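Local atomic coordinates of polyisoprenyl-teichoic acid--peptidoglycan teichoic acid transferase TagV (Bacillus subtilis, PDB entry 6UF3), a protein that belongs to the LytR-CpsA-Psr family of cell-envelope proteins and folds around a mixed beta sheet packed against helices. Residues D89-V94 with E196-I201; I8-I13 with I29-D34; L144-M149 with N161-Q166; M40-I45 with I167-I172. One frame throughout, in Å; residues are numbered along the deposited sequence.

Contacts 1, 2 and 4 all reach one mixed sheet, whereas contact 3 ties together two helices beside it. Contact 2 forms the centre: its strand 6-13 bonds to strand 90-94 of contact 1, where V92 O lies 2.8 Å from M11 N, and its strand 25-34 bonds to strand 39-44 of contact 4, with V30 N 2.8 Å from L43 O. Contacts 3 and 4 use successive parts of helix 158-177 and have centres about 12 Å apart. That helix also meets contact 2, I29 CG2 approaching L168 CD2 to 3.6 Å. Contacts 1 and 3 lie on opposite sides of the chain's centre, their centres about 20 Å apart.

Contact 1 of 4, residues D89-V94 with E196-I201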
loop_
_atom_site.group_PDB
_atom_site.type_symbol
_atom_site.label_atom_id
_atom_site.label_comp_id
_atom_site.label_asym_id
_atom_site.label_seq_id
_atom_site.Cartn_x
_atom_site.Cartn_y
_atom_site.Cartn_z
ATOM N N ASP A 89 13.043 0.833 2.823
ATOM C CA ASP A 89 14.011 1.625 2.076
ATOM C C ASP A 89 13.355 2.770 1.313
ATOM O O ASP A 89 13.905 3.877 1.256
ATOM C CB ASP A 89 14.781 0.703 1.120
ATOM C CG ASP A 89 15.453 -0.443 1.858
ATOM O OD1 ASP A 89 16.429 -0.189 2.603
ATOM O OD2 ASP A 89 14.981 -1.588 1.736
ATOM N N LYS A 90 12.198 2.518 0.705
ATOM C CA LYS A 90 11.523 3.485 -0.149
ATOM C C LYS A 90 10.100 3.681 0.340
ATOM O O LYS A 90 9.498 2.779 0.928
ATOM C CB LYS A 90 11.486 3.022 -1.632
ATOM C CG LYS A 90 12.852 2.854 -2.250
ATOM C CD LYS A 90 13.573 4.211 -2.339
ATOM C CE LYS A 90 14.820 4.106 -3.200
ATOM N NZ LYS A 90 15.545 5.398 -3.392
ATOM N N TYR A 91 9.555 4.864 0.077
ATOM C CA TYR A 91 8.175 5.159 0.424
ATOM C C TYR A 91 7.498 5.848 -0.750
ATOM O O TYR A 91 8.135 6.541 -1.549
ATOM C CB TYR A 91 8.057 6.039 1.699
ATOM C CG TYR A 91 8.756 7.370 1.580
ATOM C CD1 TYR A 91 8.108 8.476 1.045
ATOM C CD2 TYR A 91 10.073 7.512 1.985
ATOM C CE1 TYR A 91 8.759 9.689 0.920
ATOM C CE2 TYR A 91 10.725 8.721 1.870
ATOM C CZ TYR A 91 10.069 9.796 1.332
ATOM O OH TYR A 91 10.735 10.988 1.219
ATOM N N VAL A 92 6.193 5.623 -0.843
ATOM C CA VAL A 92 5.316 6.292 -1.795
ATOM C C VAL A 92 4.078 6.707 -1.017
ATOM O O VAL A 92 3.413 5.852 -0.427
ATOM C CB VAL A 92 4.918 5.372 -2.961
ATOM C CG1 VAL A 92 3.885 6.064 -3.851
ATOM C CG2 VAL A 92 6.145 4.956 -3.759
ATOM N N THR A 93 3.768 7.999 -0.997
ATOM C CA THR A 93 2.549 8.486 -0.361
ATOM C C THR A 93 1.648 9.081 -1.432
ATOM O O THR A 93 2.123 9.798 -2.319
ATOM C CB THR A 93 2.834 9.553 0.709
ATOM O OG1 THR A 93 3.828 9.084 1.625
ATOM C CG2 THR A 93 1.562 9.880 1.493
ATOM N N VAL A 94 0.353 8.793 -1.350
ATOM C CA VAL A 94 -0.597 9.393 -2.279
ATOM C C VAL A 94 -1.869 9.775 -1.530
ATOM O O VAL A 94 -2.356 9.012 -0.687
ATOM C CB VAL A 94 -0.865 8.447 -3.470
ATOM C CG1 VAL A 94 -1.778 7.263 -3.103
ATOM C CG2 VAL A 94 -1.377 9.216 -4.632
ATOM N N GLU A 196 4.250 11.727 -3.209
ATOM C CA GLU A 196 5.410 11.986 -2.371
ATOM C C GLU A 196 6.245 10.709 -2.322
ATOM O O GLU A 196 5.727 9.648 -1.959
ATOM C CB GLU A 196 4.972 12.412 -0.973
ATOM C CG GLU A 196 6.057 13.047 -0.147
ATOM C CD GLU A 196 5.579 13.387 1.247
ATOM O OE1 GLU A 196 4.571 12.797 1.691
ATOM O OE2 GLU A 196 6.209 14.244 1.894
ATOM N N THR A 197 7.521 10.801 -2.698
ATOM C CA THR A 197 8.321 9.580 -2.794
ATOM C C THR A 197 9.808 9.907 -2.824
ATOM O O THR A 197 10.214 10.994 -3.249
ATOM C CB THR A 197 7.953 8.775 -4.042
ATOM O OG1 THR A 197 8.646 7.515 -4.037
ATOM C CG2 THR A 197 8.325 9.552 -5.312
ATOM N N ASN A 198 10.613 8.941 -2.375
ATOM C CA ASN A 198 12.059 8.990 -2.539
ATOM C C ASN A 198 12.549 8.004 -3.594
ATOM O O ASN A 198 13.747 7.715 -3.651
ATOM C CB ASN A 198 12.776 8.743 -1.208
ATOM C CG ASN A 198 12.618 7.321 -0.703
ATOM O OD1 ASN A 198 11.643 6.636 -1.011
ATOM N ND2 ASN A 198 13.574 6.879 0.110
ATOM N N ILE A 199 11.646 7.490 -4.427
ATOM C CA ILE A 199 12.016 6.716 -5.604
ATOM C C ILE A 199 12.255 7.700 -6.736
ATOM O O ILE A 199 11.387 8.523 -7.034
ATOM C CB ILE A 199 10.920 5.711 -5.985
ATOM C CG1 ILE A 199 10.641 4.767 -4.815
ATOM C CG2 ILE A 199 11.326 4.932 -7.253
ATOM C CD1 ILE A 199 9.514 3.772 -5.125
ATOM N N ARG A 200 13.425 7.621 -7.358
ATOM C CA ARG A 200 13.764 8.501 -8.461
ATOM C C ARG A 200 13.261 7.913 -9.768
ATOM O O ARG A 200 12.966 6.722 -9.865
ATOM C CB ARG A 200 15.273 8.728 -8.533
ATOM C CG ARG A 200 15.747 9.866 -7.656
ATOM C CD ARG A 200 16.933 9.456 -6.812
ATOM N NE ARG A 200 17.371 10.544 -5.941
ATOM C CZ ARG A 200 18.623 10.721 -5.534
ATOM N NH1 ARG A 200 18.928 11.741 -4.741
ATOM N NH2 ARG A 200 19.571 9.876 -5.920
ATOM N N ILE A 201 13.129 8.779 -10.770
ATOM C CA ILE A 201 12.654 8.325 -12.074
ATOM C C ILE A 201 13.560 7.228 -12.620
ATOM O O ILE A 201 13.083 6.194 -13.104
ATOM C CB ILE A 201 12.547 9.516 -13.039
ATOM C CG1 ILE A 201 11.336 10.378 -12.678
ATOM C CG2 ILE A 201 12.482 9.032 -14.482
ATOM C CD1 ILE A 201 10.009 9.645 -12.749
#
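Strand 90-94 and the two-residue strand 196-197 run antiparallel, V92 and T197 making a non-hydrogen-bonded pair and T93 and E196 a hydrogen-bonded one, in which T93 N gives to E196 O at 2.7 Å and E196 N returns a bond to T93 O. Past this point side chains take over from the backbone. T197 OG1 donates to Y91 O over 2.7 Å while accepting from I199 N, a double role that suits a hydroxyl. N198 imitates a strand peptide: its OD1 receives Y91 N at 2.9 Å, and its ND2 meets D89 O, at 3.2 Å, on a lone pair. The Y91 ring lies almost flat over that amide, their planes 14° apart, with Y91 CE2 3.5 Å from N198 CG. K90, bent at chi2 (-65°), curls its NZ round to N198 O at 2.9 Å and also forms a salt bridge with E203. Its aliphatic CB rests on I199 CG1. V92 CG2 packs against I199 CD1 at 3.8 Å, two branched apolar groups meeting on the side of the sheet where V92 and T197 point. This is a short antiparallel edge strand whose exit is an ST turn, headed by T197, that leads toward helix 201-210.

Contact 2 of 4, residues I8-I13 with I29-D34; sequences ILFMGI and IVVTLD
I8 CG1 and L33 CG both stand anti to the carbonyl carbon (chi1 -49° and -61°), which swings the two CD1 methyls to within 3.8 Å of each other. F10 makes the same choice, chi1 -67°, and its ring leans along the strand so that CE1 meets V31 CG2 at 3.8 Å. A residue of the same strand also covers the ring: I8 CG2 sits 3.6 Å above one face of the F10 ring, near the rim, while I29 O lies at the ring edge, in plane, 3.6 Å from F10 CD1. On the other side of the sheet L9 turns CD1 onto V30 CG2, again 3.8 Å away. Branched and aromatic residues suit these places, since they fill both faces of a buried sheet with carbon while the backbone satisfies its own polar atoms. It does so through two hydrogen-bonded pairs, I8 with V31 and F10 with I29; F10 N reaches I29 O at 2.8 Å, and L9 with V30 forms the non-hydrogen-bonded pair between them. L168 of helix 158-177 covers F10, I29 and V31. Together the strands make an antiparallel beta hairpin at the centre of the mixed sheet.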
loop_
_atom_site.group_PDB
_atom_site.type_symbol
_atom_site.label_atom_id
_atom_site.label_comp_id
_atom_site.label_asym_id
_atom_site.label_seq_id
_atom_site.Cartn_x
_atom_site.Cartn_y
_atom_site.Cartn_z
ATOM N N ILE A 8 9.456 -1.268 -0.188
ATOM C CA ILE A 8 8.683 -0.050 -0.429
ATOM C C ILE A 8 7.459 -0.080 0.478
ATOM O O ILE A 8 6.759 -1.094 0.547
ATOM C CB ILE A 8 8.224 0.081 -1.892
ATOM C CG1 ILE A 8 9.374 -0.146 -2.871
ATOM C CG2 ILE A 8 7.580 1.464 -2.115
ATOM C CD1 ILE A 8 8.907 -0.208 -4.321
ATOM N N LEU A 9 7.200 1.027 1.173
ATOM C CA LEU A 9 5.931 1.218 1.869
ATOM C C LEU A 9 5.069 2.175 1.057
ATOM O O LEU A 9 5.483 3.308 0.773
ATOM C CB LEU A 9 6.137 1.773 3.285
ATOM C CG LEU A 9 4.844 2.201 4.014
ATOM C CD1 LEU A 9 3.888 1.022 4.253
ATOM C CD2 LEU A 9 5.163 2.902 5.365
ATOM N N PHE A 10 3.872 1.722 0.702
ATOM C CA PHE A 10 2.869 2.521 0.019
ATOM C C PHE A 10 1.848 2.991 1.045
ATOM O O PHE A 10 1.238 2.174 1.737
ATOM C CB PHE A 10 2.167 1.700 -1.068
ATOM C CG PHE A 10 3.057 1.316 -2.221
ATOM C CD1 PHE A 10 3.800 0.143 -2.178
ATOM C CD2 PHE A 10 3.131 2.116 -3.353
ATOM C CE1 PHE A 10 4.618 -0.220 -3.243
ATOM C CE2 PHE A 10 3.951 1.767 -4.408
ATOM C CZ PHE A 10 4.684 0.591 -4.354
ATOM N N MET A 11 1.676 4.306 1.142
ATOM C CA MET A 11 0.750 4.944 2.072
ATOM C C MET A 11 -0.322 5.660 1.264
ATOM O O MET A 11 -0.005 6.487 0.399
ATOM C CB MET A 11 1.492 5.925 2.985
ATOM C CG MET A 11 2.419 5.238 3.977
ATOM S SD MET A 11 3.634 6.374 4.712
ATOM C CE MET A 11 4.849 6.455 3.391
ATOM N N GLY A 12 -1.581 5.311 1.513
ATOM C CA GLY A 12 -2.715 6.041 0.982
ATOM C C GLY A 12 -3.378 6.841 2.097
ATOM O O GLY A 12 -3.705 6.287 3.147
ATOM N N ILE A 13 -3.542 8.145 1.854
ATOM C CA ILE A 13 -4.102 9.058 2.845
ATOM C C ILE A 13 -5.157 9.943 2.191
ATOM O O ILE A 13 -5.273 10.019 0.969
ATOM C CB ILE A 13 -3.018 9.927 3.509
ATOM C CG1 ILE A 13 -2.427 10.893 2.487
ATOM C CG2 ILE A 13 -1.920 9.061 4.120
ATOM C CD1 ILE A 13 -1.459 11.866 3.100
ATOM N N ILE A 29 0.568 -0.625 2.485
ATOM C CA ILE A 29 0.985 -1.840 1.791
ATOM C C ILE A 29 2.500 -1.856 1.683
ATOM O O ILE A 29 3.101 -0.900 1.191
ATOM C CB ILE A 29 0.354 -1.940 0.394
ATOM C CG1 ILE A 29 -1.172 -1.931 0.493
ATOM C CG2 ILE A 29 0.838 -3.229 -0.285
ATOM C CD1 ILE A 29 -1.891 -1.708 -0.831
ATOM N N VAL A 30 3.117 -2.953 2.110
ATOM C CA VAL A 30 4.558 -3.143 2.014
ATOM C C VAL A 30 4.834 -4.127 0.886
ATOM O O VAL A 30 4.194 -5.182 0.808
ATOM C CB VAL A 30 5.133 -3.667 3.337
ATOM C CG1 VAL A 30 6.579 -4.088 3.173
ATOM C CG2 VAL A 30 5.018 -2.561 4.399
ATOM N N VAL A 31 5.777 -3.779 0.013
ATOM C CA VAL A 31 6.267 -4.689 -1.023
ATOM C C VAL A 31 7.758 -4.879 -0.793
ATOM O O VAL A 31 8.483 -3.899 -0.588
ATOM C CB VAL A 31 5.994 -4.140 -2.436
ATOM C CG1 VAL A 31 6.641 -5.036 -3.507
ATOM C CG2 VAL A 31 4.500 -4.007 -2.677
ATOM N N THR A 32 8.220 -6.129 -0.800
ATOM C CA THR A 32 9.649 -6.406 -0.762
ATOM C C THR A 32 10.074 -6.960 -2.121
ATOM O O THR A 32 9.313 -7.678 -2.771
ATOM C CB THR A 32 10.033 -7.366 0.379
ATOM O OG1 THR A 32 9.270 -8.574 0.290
ATOM C CG2 THR A 32 9.739 -6.725 1.740
ATOM N N LEU A 33 11.265 -6.587 -2.560
ATOM C CA LEU A 33 11.737 -6.910 -3.904
ATOM C C LEU A 33 13.129 -7.514 -3.821
ATOM O O LEU A 33 13.997 -7.027 -3.084
ATOM C CB LEU A 33 11.750 -5.655 -4.801
ATOM C CG LEU A 33 10.424 -4.926 -5.061
ATOM C CD1 LEU A 33 10.179 -3.823 -4.017
ATOM C CD2 LEU A 33 10.400 -4.325 -6.450
ATOM N N ASP A 34 13.338 -8.597 -4.579
ATOM C CA ASP A 34 14.654 -9.201 -4.745
ATOM C C ASP A 34 14.947 -9.111 -6.236
ATOM O O ASP A 34 14.570 -10.015 -7.013
ATOM C CB ASP A 34 14.675 -10.639 -4.229
ATOM C CG ASP A 34 16.054 -11.265 -4.286
ATOM O OD1 ASP A 34 17.008 -10.599 -4.740
ATOM O OD2 ASP A 34 16.178 -12.442 -3.886
#

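Contact 3 of 4, residues L144-M149 with N161-Q166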
loop_
_atom_site.group_PDB
_atom_site.type_symbol
_atom_site.label_atom_id
_atom_site.label_comp_id
_atom_site.label_asym_id
_atom_site.label_seq_id
_atom_site.Cartn_x
_atom_site.Cartn_y
_atom_site.Cartn_z
ATOM N N LEU A 144 -10.840 5.403 -7.264
ATOM C CA LEU A 144 -10.899 5.919 -5.896
ATOM C C LEU A 144 -12.149 5.428 -5.183
ATOM O O LEU A 144 -12.079 4.961 -4.036
ATOM C CB LEU A 144 -10.858 7.448 -5.905
ATOM C CG LEU A 144 -10.886 8.089 -4.511
ATOM C CD1 LEU A 144 -9.644 7.664 -3.748
ATOM C CD2 LEU A 144 -10.993 9.610 -4.576
ATOM N N ALA A 145 -13.311 5.535 -5.842
ATOM C CA ALA A 145 -14.542 5.053 -5.220
ATOM C C ALA A 145 -14.463 3.558 -4.936
ATOM O O ALA A 145 -14.959 3.085 -3.906
ATOM C CB ALA A 145 -15.751 5.370 -6.104
ATOM N N TYR A 146 -13.849 2.800 -5.849
ATOM C CA TYR A 146 -13.632 1.373 -5.641
ATOM C C TYR A 146 -12.787 1.121 -4.397
ATOM O O TYR A 146 -13.101 0.233 -3.593
ATOM C CB TYR A 146 -12.959 0.786 -6.886
ATOM C CG TYR A 146 -12.868 -0.721 -6.928
ATOM C CD1 TYR A 146 -13.989 -1.494 -7.187
ATOM C CD2 TYR A 146 -11.650 -1.369 -6.720
ATOM C CE1 TYR A 146 -13.907 -2.873 -7.243
ATOM C CE2 TYR A 146 -11.557 -2.753 -6.769
ATOM C CZ TYR A 146 -12.691 -3.496 -7.032
ATOM O OH TYR A 146 -12.626 -4.865 -7.084
ATOM N N ALA A 147 -11.715 1.902 -4.223
ATOM C CA ALA A 147 -10.824 1.717 -3.080
ATOM C C ALA A 147 -11.485 2.118 -1.774
ATOM O O ALA A 147 -11.154 1.557 -0.723
ATOM C CB ALA A 147 -9.541 2.527 -3.267
ATOM N N ARG A 148 -12.418 3.071 -1.818
ATOM C CA ARG A 148 -12.986 3.637 -0.597
ATOM C C ARG A 148 -14.226 2.907 -0.098
ATOM O O ARG A 148 -14.594 3.084 1.071
ATOM C CB ARG A 148 -13.339 5.112 -0.811
ATOM C CG ARG A 148 -12.137 6.027 -0.945
ATOM C CD ARG A 148 -12.563 7.449 -1.281
ATOM N NE ARG A 148 -13.172 8.135 -0.140
ATOM C CZ ARG A 148 -13.931 9.220 -0.246
ATOM N NH1 ARG A 148 -14.184 9.741 -1.442
ATOM N NH2 ARG A 148 -14.444 9.778 0.842
ATOM N N MET A 149 -14.876 2.102 -0.939
ATOM C CA MET A 149 -16.147 1.499 -0.560
ATOM C C MET A 149 -16.006 0.671 0.712
ATOM O O MET A 149 -15.023 -0.055 0.892
ATOM C CB MET A 149 -16.683 0.624 -1.692
ATOM C CG MET A 149 -18.078 0.076 -1.433
ATOM S SD MET A 149 -18.073 -1.530 -0.611
ATOM C CE MET A 149 -17.652 -2.599 -1.988
ATOM N N ASN A 161 -8.920 -3.468 2.092
ATOM C CA ASN A 161 -7.528 -3.856 1.879
ATOM C C ASN A 161 -7.396 -4.772 0.671
ATOM O O ASN A 161 -6.419 -4.682 -0.086
ATOM C CB ASN A 161 -6.975 -4.543 3.127
ATOM C CG ASN A 161 -6.420 -3.556 4.130
ATOM O OD1 ASN A 161 -5.240 -3.599 4.474
ATOM N ND2 ASN A 161 -7.268 -2.651 4.597
ATOM N N ASP A 162 -8.376 -5.656 0.474
ATOM C CA ASP A 162 -8.346 -6.538 -0.686
ATOM C C ASP A 162 -8.388 -5.733 -1.976
ATOM O O ASP A 162 -7.581 -5.953 -2.886
ATOM C CB ASP A 162 -9.509 -7.524 -0.627
ATOM C CG ASP A 162 -9.309 -8.708 -1.543
ATOM O OD1 ASP A 162 -9.347 -8.521 -2.777
ATOM O OD2 ASP A 162 -9.108 -9.826 -1.029
ATOM N N ARG A 163 -9.319 -4.779 -2.065
ATOM C CA ARG A 163 -9.422 -3.960 -3.271
ATOM C C ARG A 163 -8.200 -3.065 -3.470
ATOM O O ARG A 163 -7.786 -2.827 -4.614
ATOM C CB ARG A 163 -10.707 -3.129 -3.230
ATOM C CG ARG A 163 -11.959 -3.950 -3.514
ATOM C CD ARG A 163 -13.228 -3.127 -3.384
ATOM N NE ARG A 163 -13.925 -3.400 -2.130
ATOM C CZ ARG A 163 -13.981 -2.556 -1.102
ATOM N NH1 ARG A 163 -13.382 -1.372 -1.171
ATOM N NH2 ARG A 163 -14.642 -2.895 -0.002
ATOM N N GLN A 164 -7.608 -2.564 -2.382
ATOM C CA GLN A 164 -6.375 -1.792 -2.505
ATOM C C GLN A 164 -5.249 -2.642 -3.086
ATOM O O GLN A 164 -4.507 -2.192 -3.972
ATOM C CB GLN A 164 -5.975 -1.221 -1.138
ATOM C CG GLN A 164 -6.898 -0.117 -0.646
ATOM C CD GLN A 164 -6.857 0.063 0.865
ATOM O OE1 GLN A 164 -5.951 -0.424 1.544
ATOM N NE2 GLN A 164 -7.857 0.750 1.397
ATOM N N LYS A 165 -5.096 -3.875 -2.595
ATOM C CA LYS A 165 -4.059 -4.730 -3.157
ATOM C C LYS A 165 -4.363 -5.057 -4.610
ATOM O O LYS A 165 -3.448 -5.156 -5.431
ATOM C CB LYS A 165 -3.906 -5.998 -2.321
ATOM C CG LYS A 165 -3.050 -5.777 -1.069
ATOM C CD LYS A 165 -2.788 -7.080 -0.330
ATOM C CE LYS A 165 -4.045 -7.564 0.386
ATOM N NZ LYS A 165 -3.839 -8.875 1.076
ATOM N N GLN A 166 -5.645 -5.218 -4.947
ATOM C CA GLN A 166 -6.028 -5.424 -6.348
ATOM C C GLN A 166 -5.572 -4.268 -7.236
ATOM O O GLN A 166 -5.072 -4.479 -8.355
ATOM C CB GLN A 166 -7.543 -5.582 -6.439
ATOM C CG GLN A 166 -8.024 -6.782 -7.199
ATOM C CD GLN A 166 -9.535 -6.862 -7.220
ATOM O OE1 GLN A 166 -10.216 -6.140 -6.489
ATOM N NE2 GLN A 166 -10.068 -7.731 -8.064
#
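R163 supplies most of the polar grip, its guanidinium reaching over to the last turn of helix 140-148. NH1 of R163 gives one bond to Y146 O at 2.9 Å and another to M149 O, also at 2.9 Å; R163 NH2 adds a weak one to M149 O. A bend at chi3 (-103°) turns the group toward these carbonyls. Arginine fits because its several N-H groups can serve carbonyls at a helix C-terminus, M149 being the first residue to leave helical geometry, and its positive charge probably complements that negative end of the helix dipole. The other hydrogen bond runs from Y146 OH to Q166 OE1, 2.8 Å long, the amide oxygen lying at the ring edge; the same amide is held through its NE2, which bonds to D112 O. These bonds join segments 144-148 and 161-166 of two successive helices, which run roughly antiparallel, 144° between their directions, and the small A147 lets the backbones come close beside Q164. Apolar contact works through the same arginine. Its CD stands over the centre of the Y146 ring, 3.8 Å from the centroid, a CH-pi contact made by the aliphatic part of the chain. Against the guanidinium face lies the M149 methyl, CE being 3.6 Å from R163 NH2, and F117 touches both Y146 and M149.

Contact 4 of 4, residues M40-I45 with I167-I172; sequences MKMLSI and ILNALI
M42 reaches from strand 39-44 to L168, N169 and I172 of helix 158-177. The axes of the two segments approach no closer than 11.6 Å, a gap that a long, unbranched side chain such as methionine can span. From CB, which heads toward the helix, the chain continues with CG anti to the backbone N and stays straight through chi2 (-179°); CB and CG thus serve as the stalk. The sulfur is the first atom to meet the helix: SD stands 3.8 Å from N169 OD1. There the chain bends, chi3 being -61°, and the terminal methyl is laid in among three side chains. M42 CE lies 3.3 Å from N169 OD1, a close approach of a methyl to an amide oxygen. It also packs on L168 CD2 at 3.7 Å and on I172 CD1 at 3.8 Å. L168 and I172 are one helical turn apart and so present their branches to the same methyl. M40, two residues earlier on the same face of the strand, is extended and runs alongside I172 with the two side chains pointing opposite ways, its CE 4.2 Å from I172 CG2. Unbranched methionines can thread between branched leucine and isoleucine groups and adapt to their shape. Beside M42, I29 and V31 of strand 25-34 pack on it within the same face of the sheet. K41 and L43 instead touch helix 243-257, so strand 39-44, hydrogen-bonded to strands 25-34 and 220-222, is sandwiched between two helices.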
loop_
_atom_site.group_PDB
_atom_site.type_symbol
_atom_site.label_atom_id
_atom_site.label_comp_id
_atom_site.label_asym_id
_atom_site.label_seq_id
_atom_site.Cartn_x
_atom_site.Cartn_y
_atom_site.Cartn_z
ATOM N N MET A 40 9.048 -10.767 -5.814
ATOM C CA MET A 40 8.339 -9.790 -4.986
ATOM C C MET A 40 7.481 -10.481 -3.936
ATOM O O MET A 40 6.922 -11.552 -4.169
ATOM C CB MET A 40 7.384 -8.900 -5.799
ATOM C CG MET A 40 8.010 -7.905 -6.737
ATOM S SD MET A 40 6.738 -6.716 -7.247
ATOM C CE MET A 40 7.419 -6.215 -8.832
ATOM N N LYS A 41 7.321 -9.810 -2.791
ATOM C CA LYS A 41 6.342 -10.196 -1.785
ATOM C C LYS A 41 5.531 -8.963 -1.417
ATOM O O LYS A 41 6.000 -7.836 -1.594
ATOM C CB LYS A 41 7.003 -10.794 -0.539
ATOM C CG LYS A 41 7.888 -11.979 -0.877
ATOM C CD LYS A 41 8.230 -12.834 0.341
ATOM C CE LYS A 41 9.212 -13.921 -0.028
ATOM N NZ LYS A 41 8.646 -14.933 -0.965
ATOM N N MET A 42 4.300 -9.185 -0.944
ATOM C CA MET A 42 3.382 -8.084 -0.659
ATOM C C MET A 42 2.579 -8.378 0.598
ATOM O O MET A 42 2.162 -9.513 0.822
ATOM C CB MET A 42 2.418 -7.825 -1.841
ATOM C CG MET A 42 1.464 -6.632 -1.593
ATOM S SD MET A 42 0.284 -6.300 -2.916
ATOM C CE MET A 42 1.398 -5.942 -4.275
ATOM N N LEU A 43 2.360 -7.336 1.409
ATOM C CA LEU A 43 1.633 -7.458 2.661
ATOM C C LEU A 43 0.864 -6.166 2.919
ATOM O O LEU A 43 1.479 -5.102 2.962
ATOM C CB LEU A 43 2.630 -7.730 3.792
ATOM C CG LEU A 43 2.229 -7.676 5.260
ATOM C CD1 LEU A 43 1.472 -8.942 5.643
ATOM C CD2 LEU A 43 3.476 -7.509 6.091
ATOM N N SER A 44 -0.463 -6.238 3.082
ATOM C CA SER A 44 -1.167 -5.053 3.577
ATOM C C SER A 44 -1.276 -5.116 5.090
ATOM O O SER A 44 -1.285 -6.193 5.682
ATOM C CB SER A 44 -2.556 -4.899 2.947
ATOM O OG SER A 44 -3.396 -6.004 3.223
ATOM N N ILE A 45 -1.334 -3.948 5.714
ATOM C CA ILE A 45 -1.492 -3.853 7.161
ATOM C C ILE A 45 -2.834 -3.191 7.452
ATOM O O ILE A 45 -3.033 -2.025 7.092
ATOM C CB ILE A 45 -0.356 -3.058 7.818
ATOM C CG1 ILE A 45 1.015 -3.624 7.412
ATOM C CG2 ILE A 45 -0.551 -3.065 9.329
ATOM C CD1 ILE A 45 2.196 -2.683 7.750
ATOM N N ILE A 167 -5.765 -3.032 -6.767
ATOM C CA ILE A 167 -5.334 -1.861 -7.531
ATOM C C ILE A 167 -3.821 -1.873 -7.716
ATOM O O ILE A 167 -3.306 -1.639 -8.818
ATOM C CB ILE A 167 -5.810 -0.573 -6.834
ATOM C CG1 ILE A 167 -7.323 -0.429 -6.985
ATOM C CG2 ILE A 167 -5.082 0.672 -7.370
ATOM C CD1 ILE A 167 -7.952 0.429 -5.903
ATOM N N LEU A 168 -3.081 -2.128 -6.628
ATOM C CA LEU A 168 -1.624 -2.124 -6.740
ATOM C C LEU A 168 -1.134 -3.240 -7.660
ATOM O O LEU A 168 -0.197 -3.043 -8.439
ATOM C CB LEU A 168 -0.981 -2.250 -5.360
ATOM C CG LEU A 168 0.545 -2.193 -5.282
ATOM C CD1 LEU A 168 1.098 -0.921 -5.901
ATOM C CD2 LEU A 168 0.955 -2.298 -3.793
ATOM N N ASN A 169 -1.757 -4.418 -7.582
ATOM C CA ASN A 169 -1.408 -5.504 -8.493
ATOM C C ASN A 169 -1.650 -5.096 -9.936
ATOM O O ASN A 169 -0.850 -5.420 -10.825
ATOM C CB ASN A 169 -2.221 -6.764 -8.173
ATOM C CG ASN A 169 -1.716 -7.497 -6.932
ATOM O OD1 ASN A 169 -0.586 -7.300 -6.496
ATOM N ND2 ASN A 169 -2.559 -8.347 -6.369
ATOM N N ALA A 170 -2.756 -4.389 -10.193
ATOM C CA ALA A 170 -3.046 -3.972 -11.564
ATOM C C ALA A 170 -2.011 -2.978 -12.072
ATOM O O ALA A 170 -1.604 -3.030 -13.242
ATOM C CB ALA A 170 -4.455 -3.381 -11.636
ATOM N N LEU A 171 -1.573 -2.064 -11.205
ATOM C CA LEU A 171 -0.504 -1.141 -11.588
ATOM C C LEU A 171 0.796 -1.887 -11.878
ATOM O O LEU A 171 1.505 -1.571 -12.842
ATOM C CB LEU A 171 -0.295 -0.098 -10.480
ATOM C CG LEU A 171 -1.420 0.939 -10.378
ATOM C CD1 LEU A 171 -1.362 1.731 -9.071
ATOM C CD2 LEU A 171 -1.416 1.883 -11.586
ATOM N N ILE A 172 1.141 -2.865 -11.032
ATOM C CA ILE A 172 2.340 -3.667 -11.270
ATOM C C ILE A 172 2.245 -4.384 -12.608
ATOM O O ILE A 172 3.219 -4.449 -13.365
ATOM C CB ILE A 172 2.553 -4.662 -10.110
ATOM C CG1 ILE A 172 2.937 -3.912 -8.834
ATOM C CG2 ILE A 172 3.615 -5.698 -10.478
ATOM C CD1 ILE A 172 2.889 -4.748 -7.572
#